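Local coordinates for protein ferredoxin component of dioxygenase (Sphingobium yanoikuyae, PDB 2I7F) that carries a Rieske-type [2Fe-2S] cluster and probably passes electrons to the terminal oxygenase of biphenyl 2,3-dioxygenase, at residues N3-C8 and Q23-A28; Y32-E37 and G55-T60; L44-N49 and C83-K88. One frame throughout, in Å; residues are numbered along the deposited sequence.

Interaction 1: residues N3-C8 and Q23-A28; sequences NKLRLC and QEKMPA
Leu-5 and Leu-7, on the edge strand 4-9, meet Gln-23, Lys-25 and Met-26 of a loop. The loop joins strands 19-21 and 29-34. The two backbones do not pair. The nearest CA atoms, Leu-7 CA and Gln-23 CA, are 6.8 Å apart. The strand side bonds to strand 98-102, with Leu-5 joined to Ile-101 and Leu-7 to Val-99. The loop side folds into a type I beta turn from Gln-23 to Met-26. Its closing bond runs from Met-26 N to Gln-23 O, 3.0 Å.

Leu-5 is buried and carries most of the strand's share of the contact. CD1 lies against the amide end of Gln-23 and also faces Met-26, with Leu-5 CD1 to Met-26 CG at 3.9 Å. CD2 takes the aliphatic end of Lys-25, with Leu-5 CD2 to Lys-25 CE at 3.6 Å. The Lys-25 chain bends at chi3 (-111°) and again at chi4, which lays CE and NZ along that methyl. Leu-7 adds a smaller contact two residues further along the strand. Its CD2 reaches Gln-23 CG at 4.1 Å, and the two side chains cross at about a right angle. Gln-23 CG also lies 4.0 Å from Arg-6 O. The Gln-23 chain turns at chi2 (-78°), which folds its amide over Leu-5. Met-26 continues the apolar patch onto Ile-101 and Tyr-90.

The contact thus rests on van der Waals packing of leucine methyls against an amide, a lysine chain and a methionine. It lies away from the cluster and sets the 23-28 turn over the start of the six-stranded sheet's edge strand. The Lys-25 chain and the flat Gln-23 amide cover the Leu-5 methyls, while Gln-23 CB and CG meet Leu-7. The polar ends thus rest on apolar carbon instead of pairing across the contact.

Interaction 2: residues Y32-E37 and G55-T60; sequences YNVDGE and GYQDGT
Gln-57 of strand 56-58 reaches across to Asn-33 and Val-34, where strand 29-34 enters a beta hairpin. The hairpin has a type I' turn from Val-34 to Glu-37. The contact joins the six-stranded and three-stranded antiparallel sheets of the Rieske fold. From CB, the Gln-57 chain runs out extended, with CG anti to the backbone N (chi1 -175°). CD lies 3.8 Å from Asn-33 O. At the tip, NE2 gives two bonds. One goes to Asn-33 O at 2.9 Å, with NE2 well above that carbonyl's plane. The other goes to Gly-59 O at 3.1 Å, in the plane of that carbonyl. Both acceptors lie near the plane of the amide, so the two bonds should fix its rotation. OE1 takes a bond from a water that also accepts from Asn-33 N, and a weak one from Gly-16 N. Asn-33 itself forms an Asx motif, its OD1 accepting from Gly-36 N. Beside the amide, the methyls of Val-34 fill in the contact. CG2 faces Gln-57 NE2 and Gly-59 O, while Val-34 CG1 is pressed tightly against Thr-60 CG2 at 3.5 Å.

Interaction 3: residues L44-N49 and C83-K88; sequences LCTHGN and CQIPIK. With FES (Fe2/s2 (inorganic) cluster), chain D.
This is a loop-to-loop contact beside the [2Fe-2S] cluster, in the cluster-binding end of the Rieske domain. Thr-46 lies in sequence between the two cluster ligands of the first loop and packs on Ile-85 of the second. The loop 44-49 has the Cys-X-His pattern of a Rieske site. Cys-45 SG binds one iron at 2.3 Å, and His-47 ND1 binds the other at 2.2 Å. Cys-64 and His-67 complete the protein ligands. The His-47 and His-67 rings meet with their planes at about 90°.

Thr-46 OG1 sits between the backbone N and carbonyl carbon (chi1 63°). From there it donates to Ile-85 O at 2.7 Å, tilted slightly from the carbonyl plane. The same OG1 accepts from a water, which also takes the N-H of Gln-84. The hydroxyl thus ties the loops both directly and through water. The methyl CG2 also lies on Ile-85 O, at 3.4 Å, and extends to Pro-86 O and to CD1 of Ile-87. That CD1 also packs on Leu-44 O at 3.3 Å. Ile-87 and Cys-83 both touch Phe-71 of strand 70-72. His-47 N gives a bond to Cys-45 SG, which would probably help to stabilise negative charge on the iron-bound sulfur. Cys-83 is not an iron ligand; its SG lies 3.9 Å from Cys-45 SG and 3.7 Å from the bridging sulfide S1.

The three contacts lie 18 to 20 Å apart, centre to centre, and all fall within the Rieske domain. Interaction 1 closes before the other two open. Interactions 2 and 3 cross along the chain, because segment 55-60 falls between 44-49 and 83-88. Interactions 1 and 2 reach the same six-stranded sheet, on opposite sides of the chain's centre. Interaction 2 also ties that sheet to the three-stranded one. Interaction 3 joins two loops at the cluster. Its nearest atoms are about 4 Å from interaction 1 and about 6 Å from interaction 2, without touching either. The cluster site thus stands at one end of a small all-beta body.

Interaction 1: residues N3-C8 and Q23-A28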
loop_
_atom_site.group_PDB
_atom_site.type_symbol
_atom_site.label_atom_id
_atom_site.label_comp_id
_atom_site.label_asym_id
_atom_site.label_seq_id
_atom_site.Cartn_x
_atom_site.Cartn_y
_atom_site.Cartn_z
ATOM N N ASN A 3 -5.216 -3.764 -19.672
ATOM C CA ASN A 3 -3.764 -3.904 -19.387
ATOM C C ASN A 3 -3.454 -3.118 -18.116
ATOM O O ASN A 3 -3.838 -3.586 -17.049
ATOM C CB ASN A 3 -2.917 -3.476 -20.597
ATOM C CG ASN A 3 -1.452 -3.982 -20.529
ATOM O OD1 ASN A 3 -0.650 -3.745 -21.469
ATOM N ND2 ASN A 3 -1.105 -4.693 -19.438
ATOM N N LYS A 4 -2.825 -1.937 -18.197
ATOM C CA LYS A 4 -2.283 -1.266 -17.012
ATOM C C LYS A 4 -2.962 0.040 -16.615
ATOM O O LYS A 4 -3.475 0.780 -17.459
ATOM C CB LYS A 4 -0.782 -1.032 -17.169
ATOM C CG LYS A 4 -0.064 -2.321 -17.563
ATOM C CD LYS A 4 1.296 -2.444 -16.993
ATOM C CE LYS A 4 1.940 -3.753 -17.407
ATOM N NZ LYS A 4 1.245 -4.966 -16.947
ATOM N N LEU A 5 -2.966 0.281 -15.307
ATOM C CA LEU A 5 -3.528 1.479 -14.697
ATOM C C LEU A 5 -2.398 2.252 -14.075
ATOM O O LEU A 5 -1.677 1.688 -13.283
ATOM C CB LEU A 5 -4.505 1.114 -13.568
ATOM C CG LEU A 5 -5.799 0.403 -13.930
ATOM C CD1 LEU A 5 -6.650 0.076 -12.684
ATOM C CD2 LEU A 5 -6.518 1.292 -14.920
ATOM N N ARG A 6 -2.232 3.525 -14.435
ATOM C CA ARG A 6 -1.278 4.399 -13.742
ATOM C C ARG A 6 -1.815 4.869 -12.377
ATOM O O ARG A 6 -2.936 5.362 -12.292
ATOM C CB ARG A 6 -0.941 5.607 -14.608
ATOM C CG ARG A 6 -0.156 5.217 -15.812
ATOM C CD ARG A 6 0.154 6.361 -16.734
ATOM N NE ARG A 6 -1.075 6.889 -17.257
ATOM C CZ ARG A 6 -1.163 7.845 -18.168
ATOM N NH1 ARG A 6 -0.071 8.408 -18.669
ATOM N NH2 ARG A 6 -2.363 8.209 -18.591
ATOM N N LEU A 7 -1.009 4.735 -11.324
ATOM C CA LEU A 7 -1.406 5.163 -9.973
ATOM C C LEU A 7 -0.843 6.530 -9.589
ATOM O O LEU A 7 -1.585 7.402 -9.143
ATOM C CB LEU A 7 -1.065 4.094 -8.902
ATOM C CG LEU A 7 -1.608 2.707 -9.221
ATOM C CD1 LEU A 7 -1.239 1.670 -8.112
ATOM C CD2 LEU A 7 -3.127 2.757 -9.463
ATOM N N CYS A 8 0.450 6.732 -9.836
ATOM C CA CYS A 8 1.154 7.923 -9.394
ATOM C C CYS A 8 2.551 7.825 -9.929
ATOM O O CYS A 8 2.989 6.750 -10.327
ATOM C CB CYS A 8 1.160 8.046 -7.849
ATOM S SG CYS A 8 2.099 6.808 -6.882
ATOM N N GLN A 23 -7.993 5.478 -7.497
ATOM C CA GLN A 23 -8.118 5.286 -8.921
ATOM C C GLN A 23 -9.548 4.776 -9.107
ATOM O O GLN A 23 -10.051 3.973 -8.308
ATOM C CB GLN A 23 -6.976 4.346 -9.437
ATOM C CG GLN A 23 -6.586 4.489 -10.926
ATOM C CD GLN A 23 -7.569 3.801 -11.902
ATOM O OE1 GLN A 23 -7.757 4.243 -13.046
ATOM N NE2 GLN A 23 -8.207 2.716 -11.446
ATOM N N GLU A 24 -10.241 5.319 -10.107
ATOM C CA GLU A 24 -11.666 5.111 -10.230
ATOM C C GLU A 24 -12.092 3.642 -10.400
ATOM O O GLU A 24 -13.169 3.256 -9.945
ATOM C CB GLU A 24 -12.293 6.024 -11.295
ATOM C CG GLU A 24 -11.788 5.883 -12.730
ATOM C CD GLU A 24 -12.397 6.952 -13.643
ATOM O OE1 GLU A 24 -11.617 7.773 -14.190
ATOM O OE2 GLU A 24 -13.649 6.979 -13.810
ATOM N N LYS A 25 -11.252 2.794 -10.955
ATOM C CA LYS A 25 -11.663 1.388 -11.071
ATOM C C LYS A 25 -11.573 0.553 -9.742
ATOM O O LYS A 25 -12.179 -0.505 -9.615
ATOM C CB LYS A 25 -10.907 0.733 -12.248
ATOM C CG LYS A 25 -11.493 1.152 -13.616
ATOM C CD LYS A 25 -10.626 0.737 -14.823
ATOM C CE LYS A 25 -9.974 1.952 -15.551
ATOM N NZ LYS A 25 -9.799 1.711 -17.053
ATOM N N MET A 26 -10.900 1.088 -8.732
ATOM C CA MET A 26 -10.335 0.292 -7.678
ATOM C C MET A 26 -10.761 0.699 -6.271
ATOM O O MET A 26 -11.193 1.836 -6.035
ATOM C CB MET A 26 -8.818 0.440 -7.751
ATOM C CG MET A 26 -8.174 0.042 -9.042
ATOM S SD MET A 26 -8.404 -1.660 -9.541
ATOM C CE MET A 26 -7.532 -2.499 -8.245
ATOM N N PRO A 27 -10.605 -0.232 -5.315
ATOM C CA PRO A 27 -10.648 0.162 -3.926
ATOM C C PRO A 27 -9.533 1.136 -3.625
ATOM O O PRO A 27 -8.537 1.145 -4.317
ATOM C CB PRO A 27 -10.465 -1.160 -3.148
ATOM C CG PRO A 27 -10.249 -2.218 -4.129
ATOM C CD PRO A 27 -10.402 -1.686 -5.495
ATOM N N ALA A 28 -9.677 1.950 -2.598
ATOM C CA ALA A 28 -8.597 2.856 -2.227
ATOM C C ALA A 28 -7.295 2.053 -2.203
ATOM O O ALA A 28 -7.288 0.917 -1.708
ATOM C CB ALA A 28 -8.855 3.514 -0.873
#

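Interaction 2: residues Y32-E37 and G55-T60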
loop_
_atom_site.group_PDB
_atom_site.type_symbol
_atom_site.label_atom_id
_atom_site.label_comp_id
_atom_site.label_asym_id
_atom_site.label_seq_id
_atom_site.Cartn_x
_atom_site.Cartn_y
_atom_site.Cartn_z
ATOM N N TYR A 32 3.779 2.377 -1.620
ATOM C CA TYR A 32 4.907 2.437 -0.727
ATOM C C TYR A 32 6.231 2.300 -1.454
ATOM O O TYR A 32 6.326 1.624 -2.476
ATOM C CB TYR A 32 4.869 1.325 0.303
ATOM C CG TYR A 32 3.553 1.024 0.928
ATOM C CD1 TYR A 32 2.603 0.281 0.234
ATOM C CD2 TYR A 32 3.263 1.390 2.236
ATOM C CE1 TYR A 32 1.434 -0.060 0.788
ATOM C CE2 TYR A 32 2.020 1.028 2.817
ATOM C CZ TYR A 32 1.131 0.298 2.090
ATOM O OH TYR A 32 -0.117 -0.085 2.602
ATOM N N ASN A 33 7.254 2.901 -0.849
ATOM C CA ASN A 33 8.631 2.729 -1.233
ATOM C C ASN A 33 9.330 2.137 -0.001
ATOM O O ASN A 33 9.386 2.785 1.051
ATOM C CB ASN A 33 9.210 4.086 -1.646
ATOM C CG ASN A 33 10.749 4.120 -1.763
ATOM O OD1 ASN A 33 11.455 3.164 -1.470
ATOM N ND2 ASN A 33 11.256 5.271 -2.170
ATOM N N VAL A 34 9.781 0.890 -0.133
ATOM C CA VAL A 34 10.567 0.189 0.862
ATOM C C VAL A 34 12.006 0.081 0.325
ATOM O O VAL A 34 12.293 -0.653 -0.622
ATOM C CB VAL A 34 9.957 -1.234 1.176
ATOM C CG1 VAL A 34 10.896 -2.042 2.101
ATOM C CG2 VAL A 34 8.539 -1.107 1.786
ATOM N N ASP A 35 12.908 0.846 0.920
ATOM C CA ASP A 35 14.326 0.843 0.537
ATOM C C ASP A 35 14.572 1.012 -0.968
ATOM O O ASP A 35 15.481 0.403 -1.536
ATOM C CB ASP A 35 14.994 -0.440 1.042
ATOM C CG ASP A 35 16.512 -0.341 1.070
ATOM O OD1 ASP A 35 17.049 0.747 1.409
ATOM O OD2 ASP A 35 17.183 -1.362 0.747
ATOM N N GLY A 36 13.771 1.843 -1.614
ATOM C CA GLY A 36 13.961 2.140 -3.010
ATOM C C GLY A 36 13.161 1.302 -3.978
ATOM O O GLY A 36 13.303 1.487 -5.189
ATOM N N GLU A 37 12.344 0.373 -3.485
ATOM C CA GLU A 37 11.456 -0.455 -4.350
ATOM C C GLU A 37 9.997 -0.178 -3.969
ATOM O O GLU A 37 9.706 0.044 -2.809
ATOM C CB GLU A 37 11.715 -1.945 -4.159
ATOM C CG GLU A 37 12.683 -2.610 -5.107
ATOM C CD GLU A 37 14.071 -2.348 -4.770
ATOM O OE1 GLU A 37 14.452 -2.617 -3.619
ATOM O OE2 GLU A 37 14.798 -1.901 -5.662
ATOM N N GLY A 55 -1.054 5.675 8.585
ATOM C CA GLY A 55 -0.281 5.061 9.670
ATOM C C GLY A 55 1.186 5.298 9.480
ATOM O O GLY A 55 1.608 6.353 8.989
ATOM N N TYR A 56 1.971 4.297 9.866
ATOM C CA TYR A 56 3.389 4.463 10.145
ATOM C C TYR A 56 4.156 3.341 9.482
ATOM O O TYR A 56 3.984 2.180 9.815
ATOM C CB TYR A 56 3.622 4.462 11.654
ATOM C CG TYR A 56 2.668 5.410 12.346
ATOM C CD1 TYR A 56 2.918 6.793 12.398
ATOM C CD2 TYR A 56 1.480 4.932 12.908
ATOM C CE1 TYR A 56 1.998 7.654 12.995
ATOM C CE2 TYR A 56 0.567 5.785 13.508
ATOM C CZ TYR A 56 0.814 7.128 13.531
ATOM O OH TYR A 56 -0.097 7.909 14.163
ATOM N N GLN A 57 4.989 3.713 8.517
ATOM C CA GLN A 57 5.813 2.767 7.819
ATOM C C GLN A 57 7.100 2.590 8.566
ATOM O O GLN A 57 7.781 3.545 8.928
ATOM C CB GLN A 57 6.096 3.220 6.397
ATOM C CG GLN A 57 6.864 2.184 5.581
ATOM C CD GLN A 57 7.222 2.689 4.202
ATOM O OE1 GLN A 57 6.789 3.765 3.793
ATOM N NE2 GLN A 57 8.028 1.914 3.474
ATOM N N ASP A 58 7.439 1.340 8.820
ATOM C CA ASP A 58 8.718 1.034 9.440
ATOM C C ASP A 58 9.365 -0.050 8.583
ATOM O O ASP A 58 9.250 -1.241 8.869
ATOM C CB ASP A 58 8.501 0.540 10.854
ATOM C CG ASP A 58 9.814 0.305 11.612
ATOM O OD1 ASP A 58 10.918 0.571 11.081
ATOM O OD2 ASP A 58 9.729 -0.162 12.755
ATOM N N GLY A 59 10.011 0.386 7.516
ATOM C CA GLY A 59 10.651 -0.528 6.588
ATOM C C GLY A 59 9.575 -1.239 5.781
ATOM O O GLY A 59 8.851 -0.585 5.028
ATOM N N THR A 60 9.505 -2.572 5.901
ATOM C CA THR A 60 8.477 -3.367 5.205
ATOM C C THR A 60 7.192 -3.480 6.013
ATOM O O THR A 60 6.262 -4.119 5.565
ATOM C CB THR A 60 8.946 -4.825 4.896
ATOM O OG1 THR A 60 9.407 -5.428 6.112
ATOM C CG2 THR A 60 10.045 -4.850 3.919
HETATM O O HOH W 1 6.465 4.700 1.283
#

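Interaction 3: residues L44-N49 and C83-K88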
loop_
_atom_site.group_PDB
_atom_site.type_symbol
_atom_site.label_atom_id
_atom_site.label_comp_id
_atom_site.label_asym_id
_atom_site.label_seq_id
_atom_site.Cartn_x
_atom_site.Cartn_y
_atom_site.Cartn_z
ATOM N N LEU A 44 -7.546 0.536 2.732
ATOM C CA LEU A 44 -8.445 0.295 3.847
ATOM C C LEU A 44 -7.911 -0.893 4.687
ATOM O O LEU A 44 -7.821 -2.021 4.201
ATOM C CB LEU A 44 -9.911 0.012 3.377
ATOM C CG LEU A 44 -11.010 0.092 4.461
ATOM C CD1 LEU A 44 -11.225 1.559 4.936
ATOM C CD2 LEU A 44 -12.328 -0.534 4.002
ATOM N N CYS A 45 -7.554 -0.612 5.943
ATOM C CA CYS A 45 -7.270 -1.649 6.928
ATOM C C CYS A 45 -8.376 -2.711 6.892
ATOM O O CYS A 45 -9.535 -2.380 6.644
ATOM C CB CYS A 45 -7.190 -1.074 8.333
ATOM S SG CYS A 45 -6.564 -2.329 9.462
ATOM N N THR A 46 -7.986 -3.975 7.056
ATOM C CA THR A 46 -8.941 -5.095 6.998
ATOM C C THR A 46 -9.636 -5.247 8.339
ATOM O O THR A 46 -10.623 -5.975 8.451
ATOM C CB THR A 46 -8.293 -6.481 6.593
ATOM O OG1 THR A 46 -7.329 -6.871 7.586
ATOM C CG2 THR A 46 -7.647 -6.472 5.190
ATOM N N HIS A 47 -9.137 -4.549 9.358
ATOM C CA HIS A 47 -9.717 -4.628 10.676
ATOM C C HIS A 47 -10.755 -3.542 10.962
ATOM O O HIS A 47 -11.687 -3.744 11.753
ATOM C CB HIS A 47 -8.621 -4.636 11.727
ATOM C CG HIS A 47 -9.156 -4.722 13.106
ATOM N ND1 HIS A 47 -9.245 -3.624 13.934
ATOM C CD2 HIS A 47 -9.747 -5.744 13.767
ATOM C CE1 HIS A 47 -9.819 -3.983 15.067
ATOM N NE2 HIS A 47 -10.148 -5.261 14.984
ATOM N N GLY A 48 -10.618 -2.394 10.325
ATOM C CA GLY A 48 -11.605 -1.352 10.500
ATOM C C GLY A 48 -11.511 -0.227 9.499
ATOM O O GLY A 48 -10.926 -0.369 8.435
ATOM N N ASN A 49 -12.133 0.898 9.835
ATOM C CA ASN A 49 -12.223 2.026 8.927
ATOM C C ASN A 49 -11.068 2.998 9.223
ATOM O O ASN A 49 -11.247 4.012 9.881
ATOM C CB ASN A 49 -13.584 2.732 9.073
ATOM C CG ASN A 49 -14.756 1.918 8.551
ATOM O OD1 ASN A 49 -14.683 1.292 7.514
ATOM N ND2 ASN A 49 -15.875 1.958 9.289
ATOM N N CYS A 83 -4.929 -7.020 13.450
ATOM C CA CYS A 83 -4.966 -7.427 12.046
ATOM C C CYS A 83 -4.785 -8.924 11.912
ATOM O O CYS A 83 -3.837 -9.493 12.460
ATOM C CB CYS A 83 -3.888 -6.713 11.243
ATOM S SG CYS A 83 -4.208 -4.984 11.181
ATOM N N GLN A 84 -5.735 -9.551 11.208
ATOM C CA GLN A 84 -5.727 -10.996 10.962
ATOM C C GLN A 84 -5.968 -11.380 9.508
ATOM O O GLN A 84 -5.496 -12.435 9.070
ATOM C CB GLN A 84 -6.789 -11.693 11.809
ATOM C CG GLN A 84 -6.512 -11.668 13.305
ATOM C CD GLN A 84 -7.657 -12.261 14.111
ATOM O OE1 GLN A 84 -8.835 -11.995 13.836
ATOM N NE2 GLN A 84 -7.327 -13.073 15.099
ATOM N N ILE A 85 -6.757 -10.579 8.793
ATOM C CA ILE A 85 -7.094 -10.829 7.381
ATOM C C ILE A 85 -6.012 -10.149 6.535
ATOM O O ILE A 85 -5.821 -8.938 6.658
ATOM C CB ILE A 85 -8.479 -10.224 7.007
ATOM C CG1 ILE A 85 -9.623 -10.862 7.817
ATOM C CG2 ILE A 85 -8.750 -10.360 5.511
ATOM C CD1 ILE A 85 -10.932 -10.026 7.790
ATOM N N PRO A 86 -5.296 -10.899 5.697
ATOM C CA PRO A 86 -4.234 -10.243 4.908
ATOM C C PRO A 86 -4.758 -9.089 4.039
ATOM O O PRO A 86 -5.870 -9.163 3.511
ATOM C CB PRO A 86 -3.697 -11.386 4.047
ATOM C CG PRO A 86 -3.951 -12.559 4.849
ATOM C CD PRO A 86 -5.311 -12.338 5.416
ATOM N N ILE A 87 -3.945 -8.046 3.897
ATOM C CA ILE A 87 -4.217 -6.912 3.018
ATOM C C ILE A 87 -4.006 -7.431 1.584
ATOM O O ILE A 87 -3.180 -8.319 1.345
ATOM C CB ILE A 87 -3.345 -5.627 3.444
ATOM C CG1 ILE A 87 -3.880 -4.315 2.896
ATOM C CG2 ILE A 87 -1.917 -5.760 3.037
ATOM C CD1 ILE A 87 -5.246 -3.892 3.372
ATOM N N LYS A 88 -4.839 -6.978 0.663
ATOM C CA LYS A 88 -4.638 -7.273 -0.749
ATOM C C LYS A 88 -3.422 -6.510 -1.247
ATOM O O LYS A 88 -3.304 -5.327 -0.990
ATOM C CB LYS A 88 -5.855 -6.860 -1.559
ATOM C CG LYS A 88 -5.727 -6.966 -3.083
ATOM C CD LYS A 88 -5.990 -8.339 -3.541
ATOM C CE LYS A 88 -6.137 -8.395 -5.045
ATOM N NZ LYS A 88 -6.014 -9.817 -5.427
HETATM FE FE1 FES D . -7.959 -1.826 13.669
HETATM FE FE2 FES D . -6.527 -1.100 11.423
HETATM S S1 FES D . -5.928 -2.399 13.118
HETATM S S2 FES D . -8.621 -0.525 12.003
HETATM O O HOH W 2 -7.823 -8.003 9.989
#